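Local coordinates for mandelate racemase/muconate lactonizing protein (Dickeya dadantii, PDB 4IHC) that dehydrates D-mannonate and D-gluconate to 2-dehydro-3-deoxy-D-gluconate with low activity, using one magnesium ion per subunit, although neither acid seems to be its physiological substrate, at residues I280-L283 with R284-R287; V301-N304 with E305-L309; I109-N112 with A113-G116. All coordinates share one frame; numbering follows the deposited sequence.

Contact 1 of 3, residues I280-L283 with R284-R287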
loop_
_atom_site.group_PDB
_atom_site.type_symbol
_atom_site.label_atom_id
_atom_site.label_comp_id
_atom_site.label_asym_id
_atom_site.label_seq_id
_atom_site.Cartn_x
_atom_site.Cartn_y
_atom_site.Cartn_z
ATOM N N ILE A 280 -12.680 -14.044 -3.468
ATOM C CA ILE A 280 -12.074 -13.797 -2.158
ATOM C C ILE A 280 -11.527 -12.387 -2.023
ATOM O O ILE A 280 -11.345 -11.891 -0.917
ATOM C CB ILE A 280 -10.936 -14.776 -1.834
ATOM C CG1 ILE A 280 -9.927 -14.821 -2.985
ATOM C CG2 ILE A 280 -11.489 -16.158 -1.484
ATOM C CD1 ILE A 280 -8.552 -15.301 -2.569
ATOM N N ASP A 281 -11.245 -11.724 -3.141
ATOM C CA ASP A 281 -10.693 -10.381 -3.031
ATOM C C ASP A 281 -11.687 -9.419 -2.364
ATOM O O ASP A 281 -11.298 -8.373 -1.829
ATOM C CB ASP A 281 -10.211 -9.849 -4.393
ATOM C CG ASP A 281 -8.774 -9.307 -4.329
ATOM O OD1 ASP A 281 -8.513 -8.325 -3.580
ATOM O OD2 ASP A 281 -7.898 -9.887 -5.012
ATOM N N TRP A 282 -12.966 -9.781 -2.353
ATOM C CA TRP A 282 -13.992 -8.915 -1.744
ATOM C C TRP A 282 -13.929 -8.915 -0.227
ATOM O O TRP A 282 -14.585 -8.111 0.413
ATOM C CB TRP A 282 -15.385 -9.350 -2.195
ATOM C CG TRP A 282 -15.748 -8.853 -3.585
ATOM C CD1 TRP A 282 -15.495 -9.480 -4.762
ATOM C CD2 TRP A 282 -16.475 -7.656 -3.910
ATOM N NE1 TRP A 282 -15.977 -8.739 -5.817
ATOM C CE2 TRP A 282 -16.611 -7.625 -5.320
ATOM C CE3 TRP A 282 -17.035 -6.608 -3.142
ATOM C CZ2 TRP A 282 -17.250 -6.576 -5.988
ATOM C CZ3 TRP A 282 -17.688 -5.563 -3.810
ATOM C CH2 TRP A 282 -17.781 -5.555 -5.219
ATOM N N LEU A 283 -13.151 -9.831 0.352
ATOM C CA LEU A 283 -13.050 -9.889 1.800
ATOM C C LEU A 283 -12.245 -8.716 2.339
ATOM O O LEU A 283 -12.366 -8.367 3.506
ATOM C CB LEU A 283 -12.495 -11.237 2.291
ATOM C CG LEU A 283 -13.525 -12.359 2.101
ATOM C CD1 LEU A 283 -12.898 -13.722 2.253
ATOM C CD2 LEU A 283 -14.658 -12.183 3.106
ATOM N N ARG A 284 -11.426 -8.093 1.505
ATOM C CA ARG A 284 -10.711 -6.916 1.984
ATOM C C ARG A 284 -11.721 -5.857 2.373
ATOM O O ARG A 284 -11.599 -5.235 3.427
ATOM C CB ARG A 284 -9.765 -6.362 0.932
ATOM C CG ARG A 284 -8.594 -7.296 0.668
ATOM C CD ARG A 284 -7.613 -6.748 -0.356
ATOM N NE ARG A 284 -6.527 -7.702 -0.567
ATOM C CZ ARG A 284 -5.597 -7.982 0.344
ATOM N NH1 ARG A 284 -5.625 -7.375 1.529
ATOM N NH2 ARG A 284 -4.641 -8.868 0.074
ATOM N N MET A 285 -12.757 -5.682 1.550
ATOM C CA MET A 285 -13.754 -4.659 1.848
ATOM C C MET A 285 -14.624 -5.079 3.045
ATOM O O MET A 285 -14.922 -4.284 3.921
ATOM C CB MET A 285 -14.614 -4.364 0.602
ATOM C CG MET A 285 -15.810 -3.434 0.866
ATOM S SD MET A 285 -16.948 -3.213 -0.565
ATOM C CE MET A 285 -18.112 -2.070 0.196
ATOM N N LEU A 286 -14.998 -6.344 3.114
ATOM C CA LEU A 286 -15.878 -6.772 4.191
ATOM C C LEU A 286 -15.164 -6.590 5.547
ATOM O O LEU A 286 -15.792 -6.188 6.545
ATOM C CB LEU A 286 -16.382 -8.222 3.954
ATOM C CG LEU A 286 -17.178 -8.979 5.023
ATOM C CD1 LEU A 286 -17.875 -10.207 4.429
ATOM C CD2 LEU A 286 -16.290 -9.403 6.184
ATOM N N ARG A 287 -13.848 -6.830 5.588
ATOM C CA ARG A 287 -13.114 -6.805 6.886
ATOM C C ARG A 287 -12.729 -5.392 7.345
ATOM O O ARG A 287 -12.265 -5.173 8.473
ATOM C CB ARG A 287 -11.889 -7.724 6.832
ATOM C CG ARG A 287 -12.271 -9.186 6.561
ATOM C CD ARG A 287 -12.857 -9.776 7.822
ATOM N NE ARG A 287 -11.771 -10.250 8.662
ATOM C CZ ARG A 287 -11.935 -11.035 9.718
ATOM N NH1 ARG A 287 -13.164 -11.323 10.144
ATOM N NH2 ARG A 287 -10.873 -11.496 10.379
HETATM O O HOH W 1 -12.404 -5.746 -1.290
#

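Contact 2 of 3, residues V301-N304 with E305-L309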
loop_
_atom_site.group_PDB
_atom_site.type_symbol
_atom_site.label_atom_id
_atom_site.label_comp_id
_atom_site.label_asym_id
_atom_site.label_seq_id
_atom_site.Cartn_x
_atom_site.Cartn_y
_atom_site.Cartn_z
ATOM N N VAL A 301 -8.898 -25.537 -2.679
ATOM C CA VAL A 301 -8.122 -26.628 -3.263
ATOM C C VAL A 301 -6.703 -26.158 -3.628
ATOM O O VAL A 301 -5.889 -26.931 -4.135
ATOM C CB VAL A 301 -8.800 -27.211 -4.531
ATOM C CG1 VAL A 301 -10.127 -27.889 -4.184
ATOM C CG2 VAL A 301 -9.089 -26.138 -5.567
ATOM N N ASN A 302 -6.401 -24.899 -3.339
ATOM C CA ASN A 302 -5.189 -24.252 -3.840
ATOM C C ASN A 302 -4.681 -23.286 -2.785
ATOM O O ASN A 302 -5.471 -22.531 -2.185
ATOM C CB ASN A 302 -5.522 -23.491 -5.146
ATOM C CG ASN A 302 -4.297 -23.152 -5.961
ATOM O OD1 ASN A 302 -3.438 -22.379 -5.532
ATOM N ND2 ASN A 302 -4.205 -23.733 -7.161
ATOM N N ILE A 303 -3.373 -23.307 -2.557
ATOM C CA ILE A 303 -2.727 -22.381 -1.604
ATOM C C ILE A 303 -2.935 -20.921 -1.963
ATOM O O ILE A 303 -3.109 -20.066 -1.074
ATOM C CB ILE A 303 -1.205 -22.652 -1.461
ATOM C CG1 ILE A 303 -0.571 -21.640 -0.525
ATOM C CG2 ILE A 303 -0.473 -22.437 -2.768
ATOM C CD1 ILE A 303 0.909 -21.882 -0.366
ATOM N N ASN A 304 -2.908 -20.621 -3.267
ATOM C CA ASN A 304 -3.197 -19.271 -3.729
ATOM C C ASN A 304 -4.648 -18.830 -3.412
ATOM O O ASN A 304 -4.980 -17.660 -3.593
ATOM C CB ASN A 304 -2.845 -19.097 -5.217
ATOM C CG ASN A 304 -1.343 -19.008 -5.444
ATOM O OD1 ASN A 304 -0.727 -18.061 -5.012
ATOM N ND2 ASN A 304 -0.752 -20.011 -6.086
ATOM N N GLU A 305 -5.489 -19.744 -2.905
ATOM C CA GLU A 305 -6.799 -19.341 -2.344
ATOM C C GLU A 305 -6.709 -18.925 -0.861
ATOM O O GLU A 305 -7.234 -17.894 -0.463
ATOM C CB GLU A 305 -7.878 -20.437 -2.554
ATOM C CG GLU A 305 -8.485 -20.471 -3.963
ATOM C CD GLU A 305 -9.153 -21.808 -4.334
ATOM O OE1 GLU A 305 -8.782 -22.860 -3.751
ATOM O OE2 GLU A 305 -10.048 -21.810 -5.228
ATOM N N TRP A 306 -6.050 -19.729 -0.038
ATOM C CA TRP A 306 -6.065 -19.472 1.399
ATOM C C TRP A 306 -4.887 -18.622 1.932
ATOM O O TRP A 306 -5.033 -17.923 2.942
ATOM C CB TRP A 306 -6.285 -20.776 2.207
ATOM C CG TRP A 306 -5.269 -21.846 2.020
ATOM C CD1 TRP A 306 -5.415 -23.016 1.322
ATOM C CD2 TRP A 306 -3.953 -21.865 2.561
ATOM N NE1 TRP A 306 -4.253 -23.748 1.387
ATOM C CE2 TRP A 306 -3.347 -23.070 2.151
ATOM C CE3 TRP A 306 -3.225 -20.983 3.371
ATOM C CZ2 TRP A 306 -2.042 -23.412 2.517
ATOM C CZ3 TRP A 306 -1.933 -21.323 3.726
ATOM C CH2 TRP A 306 -1.353 -22.522 3.294
ATOM N N LYS A 307 -3.742 -18.638 1.259
ATOM C CA LYS A 307 -2.569 -17.941 1.808
ATOM C C LYS A 307 -2.797 -16.424 1.910
ATOM O O LYS A 307 -2.516 -15.821 2.952
ATOM C CB LYS A 307 -1.278 -18.280 1.042
ATOM C CG LYS A 307 0.018 -17.931 1.772
ATOM C CD LYS A 307 1.236 -18.184 0.902
ATOM C CE LYS A 307 2.494 -17.636 1.565
ATOM N NZ LYS A 307 2.307 -16.255 2.116
ATOM N N PRO A 308 -3.314 -15.799 0.849
ATOM C CA PRO A 308 -3.586 -14.358 1.007
ATOM C C PRO A 308 -4.664 -14.029 2.064
ATOM O O PRO A 308 -4.634 -12.959 2.664
ATOM C CB PRO A 308 -4.054 -13.922 -0.394
ATOM C CG PRO A 308 -3.578 -15.018 -1.319
ATOM C CD PRO A 308 -3.605 -16.282 -0.514
ATOM N N LEU A 309 -5.616 -14.923 2.291
ATOM C CA LEU A 309 -6.657 -14.626 3.261
ATOM C C LEU A 309 -6.102 -14.591 4.692
ATOM O O LEU A 309 -6.405 -13.702 5.502
ATOM C CB LEU A 309 -7.746 -15.696 3.187
ATOM C CG LEU A 309 -8.638 -15.616 1.948
ATOM C CD1 LEU A 309 -9.893 -16.438 2.142
ATOM C CD2 LEU A 309 -8.973 -14.185 1.585
#

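Contact 3 of 3, residues I109-N112 with A113-G116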
loop_
_atom_site.group_PDB
_atom_site.type_symbol
_atom_site.label_atom_id
_atom_site.label_comp_id
_atom_site.label_asym_id
_atom_site.label_seq_id
_atom_site.Cartn_x
_atom_site.Cartn_y
_atom_site.Cartn_z
ATOM N N ILE A 109 -10.101 -33.704 -7.278
ATOM C CA ILE A 109 -9.959 -35.141 -7.501
ATOM C C ILE A 109 -8.534 -35.559 -7.180
ATOM O O ILE A 109 -8.325 -36.469 -6.396
ATOM C CB ILE A 109 -10.339 -35.557 -8.927
ATOM C CG1 ILE A 109 -11.787 -35.197 -9.200
ATOM C CG2 ILE A 109 -10.160 -37.056 -9.132
ATOM C CD1 ILE A 109 -12.177 -35.368 -10.651
ATOM N N MET A 110 -7.553 -34.881 -7.773
ATOM C CA MET A 110 -6.164 -35.187 -7.478
ATOM C C MET A 110 -5.769 -35.040 -6.017
ATOM O O MET A 110 -4.963 -35.833 -5.545
ATOM C CB MET A 110 -5.229 -34.382 -8.350
ATOM C CG MET A 110 -5.361 -34.799 -9.814
ATOM S SD MET A 110 -4.196 -33.898 -10.792
ATOM C CE MET A 110 -2.742 -34.929 -10.582
ATOM N N ASN A 111 -6.290 -34.041 -5.301
ATOM C CA ASN A 111 -5.931 -33.917 -3.882
ATOM C C ASN A 111 -6.518 -35.065 -3.073
ATOM O O ASN A 111 -5.956 -35.475 -2.029
ATOM C CB ASN A 111 -6.411 -32.605 -3.269
ATOM C CG ASN A 111 -5.654 -31.394 -3.784
ATOM O OD1 ASN A 111 -4.687 -31.512 -4.531
ATOM N ND2 ASN A 111 -6.109 -30.217 -3.394
ATOM N N ASN A 112 -7.684 -35.543 -3.496
ATOM C CA ASN A 112 -8.328 -36.635 -2.744
ATOM C C ASN A 112 -7.598 -37.949 -2.916
ATOM O O ASN A 112 -7.522 -38.734 -1.960
ATOM C CB ASN A 112 -9.814 -36.792 -3.055
ATOM C CG ASN A 112 -10.671 -35.946 -2.150
ATOM O OD1 ASN A 112 -11.000 -36.346 -1.030
ATOM N ND2 ASN A 112 -11.033 -34.763 -2.623
ATOM N N ALA A 113 -7.034 -38.180 -4.105
ATOM C CA ALA A 113 -6.189 -39.359 -4.279
ATOM C C ALA A 113 -4.930 -39.252 -3.407
ATOM O O ALA A 113 -4.555 -40.226 -2.785
ATOM C CB ALA A 113 -5.839 -39.594 -5.741
ATOM N N LEU A 114 -4.294 -38.073 -3.361
ATOM C CA LEU A 114 -3.200 -37.800 -2.432
ATOM C C LEU A 114 -3.525 -38.128 -0.995
ATOM O O LEU A 114 -2.727 -38.775 -0.300
ATOM C CB LEU A 114 -2.837 -36.309 -2.456
ATOM C CG LEU A 114 -1.826 -35.939 -3.531
ATOM C CD1 LEU A 114 -1.652 -34.421 -3.621
ATOM C CD2 LEU A 114 -0.519 -36.626 -3.182
ATOM N N SER A 115 -4.667 -37.600 -0.556
ATOM C CA SER A 115 -5.188 -37.707 0.795
ATOM C C SER A 115 -5.464 -39.135 1.216
ATOM O O SER A 115 -5.041 -39.547 2.300
ATOM C CB SER A 115 -6.497 -36.898 0.926
ATOM O OG SER A 115 -7.076 -37.133 2.203
ATOM N N GLY A 116 -6.167 -39.894 0.377
ATOM C CA GLY A 116 -6.323 -41.321 0.633
ATOM C C GLY A 116 -4.997 -41.966 1.016
ATOM O O GLY A 116 -4.891 -42.602 2.065
#

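Contact 1 of 3, residues I280-L283 with R284-R287
Leu283 and Leu286 lie side by side on the inner flank of this first helical turn, pointing the same way, with CD2 of Leu283 4.0 Å from CD1 of Leu286. This is the tightly packed part: both leucines are buried, Leu283 against Met296 of strand 294-296 and Leu309 of helix 303-311, Leu286 against Ile257 of helix 253-263. Two regular backbone bonds hold the turn: Arg287 N donates to Leu283 O at 3.0 Å and Leu286 N to Trp282 O at 3.3 Å.

Trp282 and Met285 make a second pair, their side chains side by side and pointing the same way. The methionine chain is fully extended from a CG set opposite the backbone N (chi1 172°), and this reach brings SD to 4.1 Å from CZ3 of Trp282. The sulfur meets the indole obliquely, 5.2 Å from the centroid of its six-membered ring, in a Met-aromatic contact. The indole NE1 is spoken for by Asn341 O of a neighbouring subunit.

The solvent side is looser. Asp281 and Arg284 are exposed, and their salt bridge is long, OD1 standing 3.7 Å from NE at the edge of the guanidinium, with the two flat groups 52° apart. Asp281 also packs on Lys313 of that neighbouring subunit. The turn here is only weakly closed by Arg284 N to Asp281 O, and a water joins in, donating to Asp281 O and accepting weakly from Met285 N.

A charged outer face with a bound water, over an inner face of two leucines, fits the amphipathic pattern of a barrel helix, here helix 283-289 between strands 270-272 and 294-296 of the enolase-superfamily barrel domain.

Contact 2 of 3, residues V301-N304 with E305-L309
Glu305 OE1 is gripped by two backbone N-H groups of the residues that lead into the helix. Val301 N donates to it at 2.9 Å in an almost straight bond (174°), meeting the oxygen nearly along its C-O axis, while Asn302 N adds a weak, bent one at 3.2 Å. An extended chain beyond CG carries the carboxylate back past the helix start, where it lies beside CB of Asn302.

Asn302 answers from the N-cap position. Its OD1 takes Asn304 N at 2.9 Å, in the carbonyl plane and on a lone pair, and its backbone O receives Glu305 N from above the carbonyl plane; with the returning glutamate it makes a capping box. Asn302 ND2 bonds to Glu305 OE2 of a neighbouring subunit, and Glu305 OE2 in turn accepts from Asn302 ND2 of that subunit, whose Pro277 O takes Asn304 ND2.

On another flank the indole of Trp306 lies over the backbone of Ile303. With CG set between the backbone N and carbonyl carbon (chi1 60°), the ring folds back so that its five-membered part covers CA of Ile303, 3.9 Å from the centroid, a CH-pi contact. CG1 of Ile303 reaches CZ2 of Trp306 at 3.8 Å, and it also lies 3.8 Å from CB of Lys307, whose chain runs alongside before NZ pairs with Asp311.

Pro308 has no N-H to offer, and its CD sits 3.6 Å from Asn304 O, where the helix kinks. The chemistry implies a helix start at which side-chain oxygens take the N-H groups of Val301, Asn302 (weakly) and Asn304, and a carboxylate that the positive helix end would probably favour in its ionised form.

Contact 3 of 3, residues I109-N112 with A113-G116
The backbone from Ile109 to Gly116 is regular alpha-helix, each of four successive carbonyls accepting from the N-H four residues on: Ala113 N to Ile109 O, Leu114 N to Met110 O at 3.2 Å, Ser115 N to Asn111 O at 2.9 Å and Gly116 N to Asn112 O, also at 2.9 Å. The Gly116 bond is close to straight at 176°, as is the one made by Leu114.

Contacts between side chains across this turn are few; what touches is mostly a side-chain carbon resting on a carbonyl one turn back. Leu114 lays CB 3.3 Å from Asn111 O, while its CG stands 3.7 Å from Met110 O, and the leucine thus lies against two carbonyls that also accept backbone bonds. Ser115 does the same with CB, 3.3 Å from Asn111 O. A chi1 of 173° sends its OG away from its own backbone N, to Cys61 O. Of the two buried asparagines, Asn111 ND2 goes to Thr324 O and Asn112 OD1 to Ser323 OG, while Asn112 ND2 turns back to Pro108 O. The asparagine amides, which might be costly in a core, are in this way matched by a loop of the barrel domain and by the helix's own first residue.

The apolar flanks meet two helices of the N-terminal domain, with Ile109 and Ala113 on helix 68-83 and Leu114 on Trp95, Ala98 and Ala99 of helix 91-99. Ile109 and Met110 also face a neighbouring subunit, on its Met110 and Arg67 respectively, while Ser115 ties helix 108-129 to the end of strand 57-61.

Overall arrangement
The three helical turns follow one another across the molecule, contact 3 in the N-terminal domain and contacts 1 and 2 in the barrel. Contacts 1 and 2 have centres 14 Å apart and touch: Ile280 CD1 lies 3.6 Å from Glu305 O. Contact 2 reaches contact 3 through a weak hydrogen bond from Asn111 ND2 to Val301 O, thus bridging the domains. Contacts 1 and 3, centres 30 Å apart, do not touch. None holds the metal: the side chains of Leu283 and Val301 are each about 14 Å from the magnesium ion bound by Asp246, Glu272 and Glu298. In contact 3, the side chain of Asn112 is about 9 Å from that of Asp352, which probably binds substrate, as in relatives.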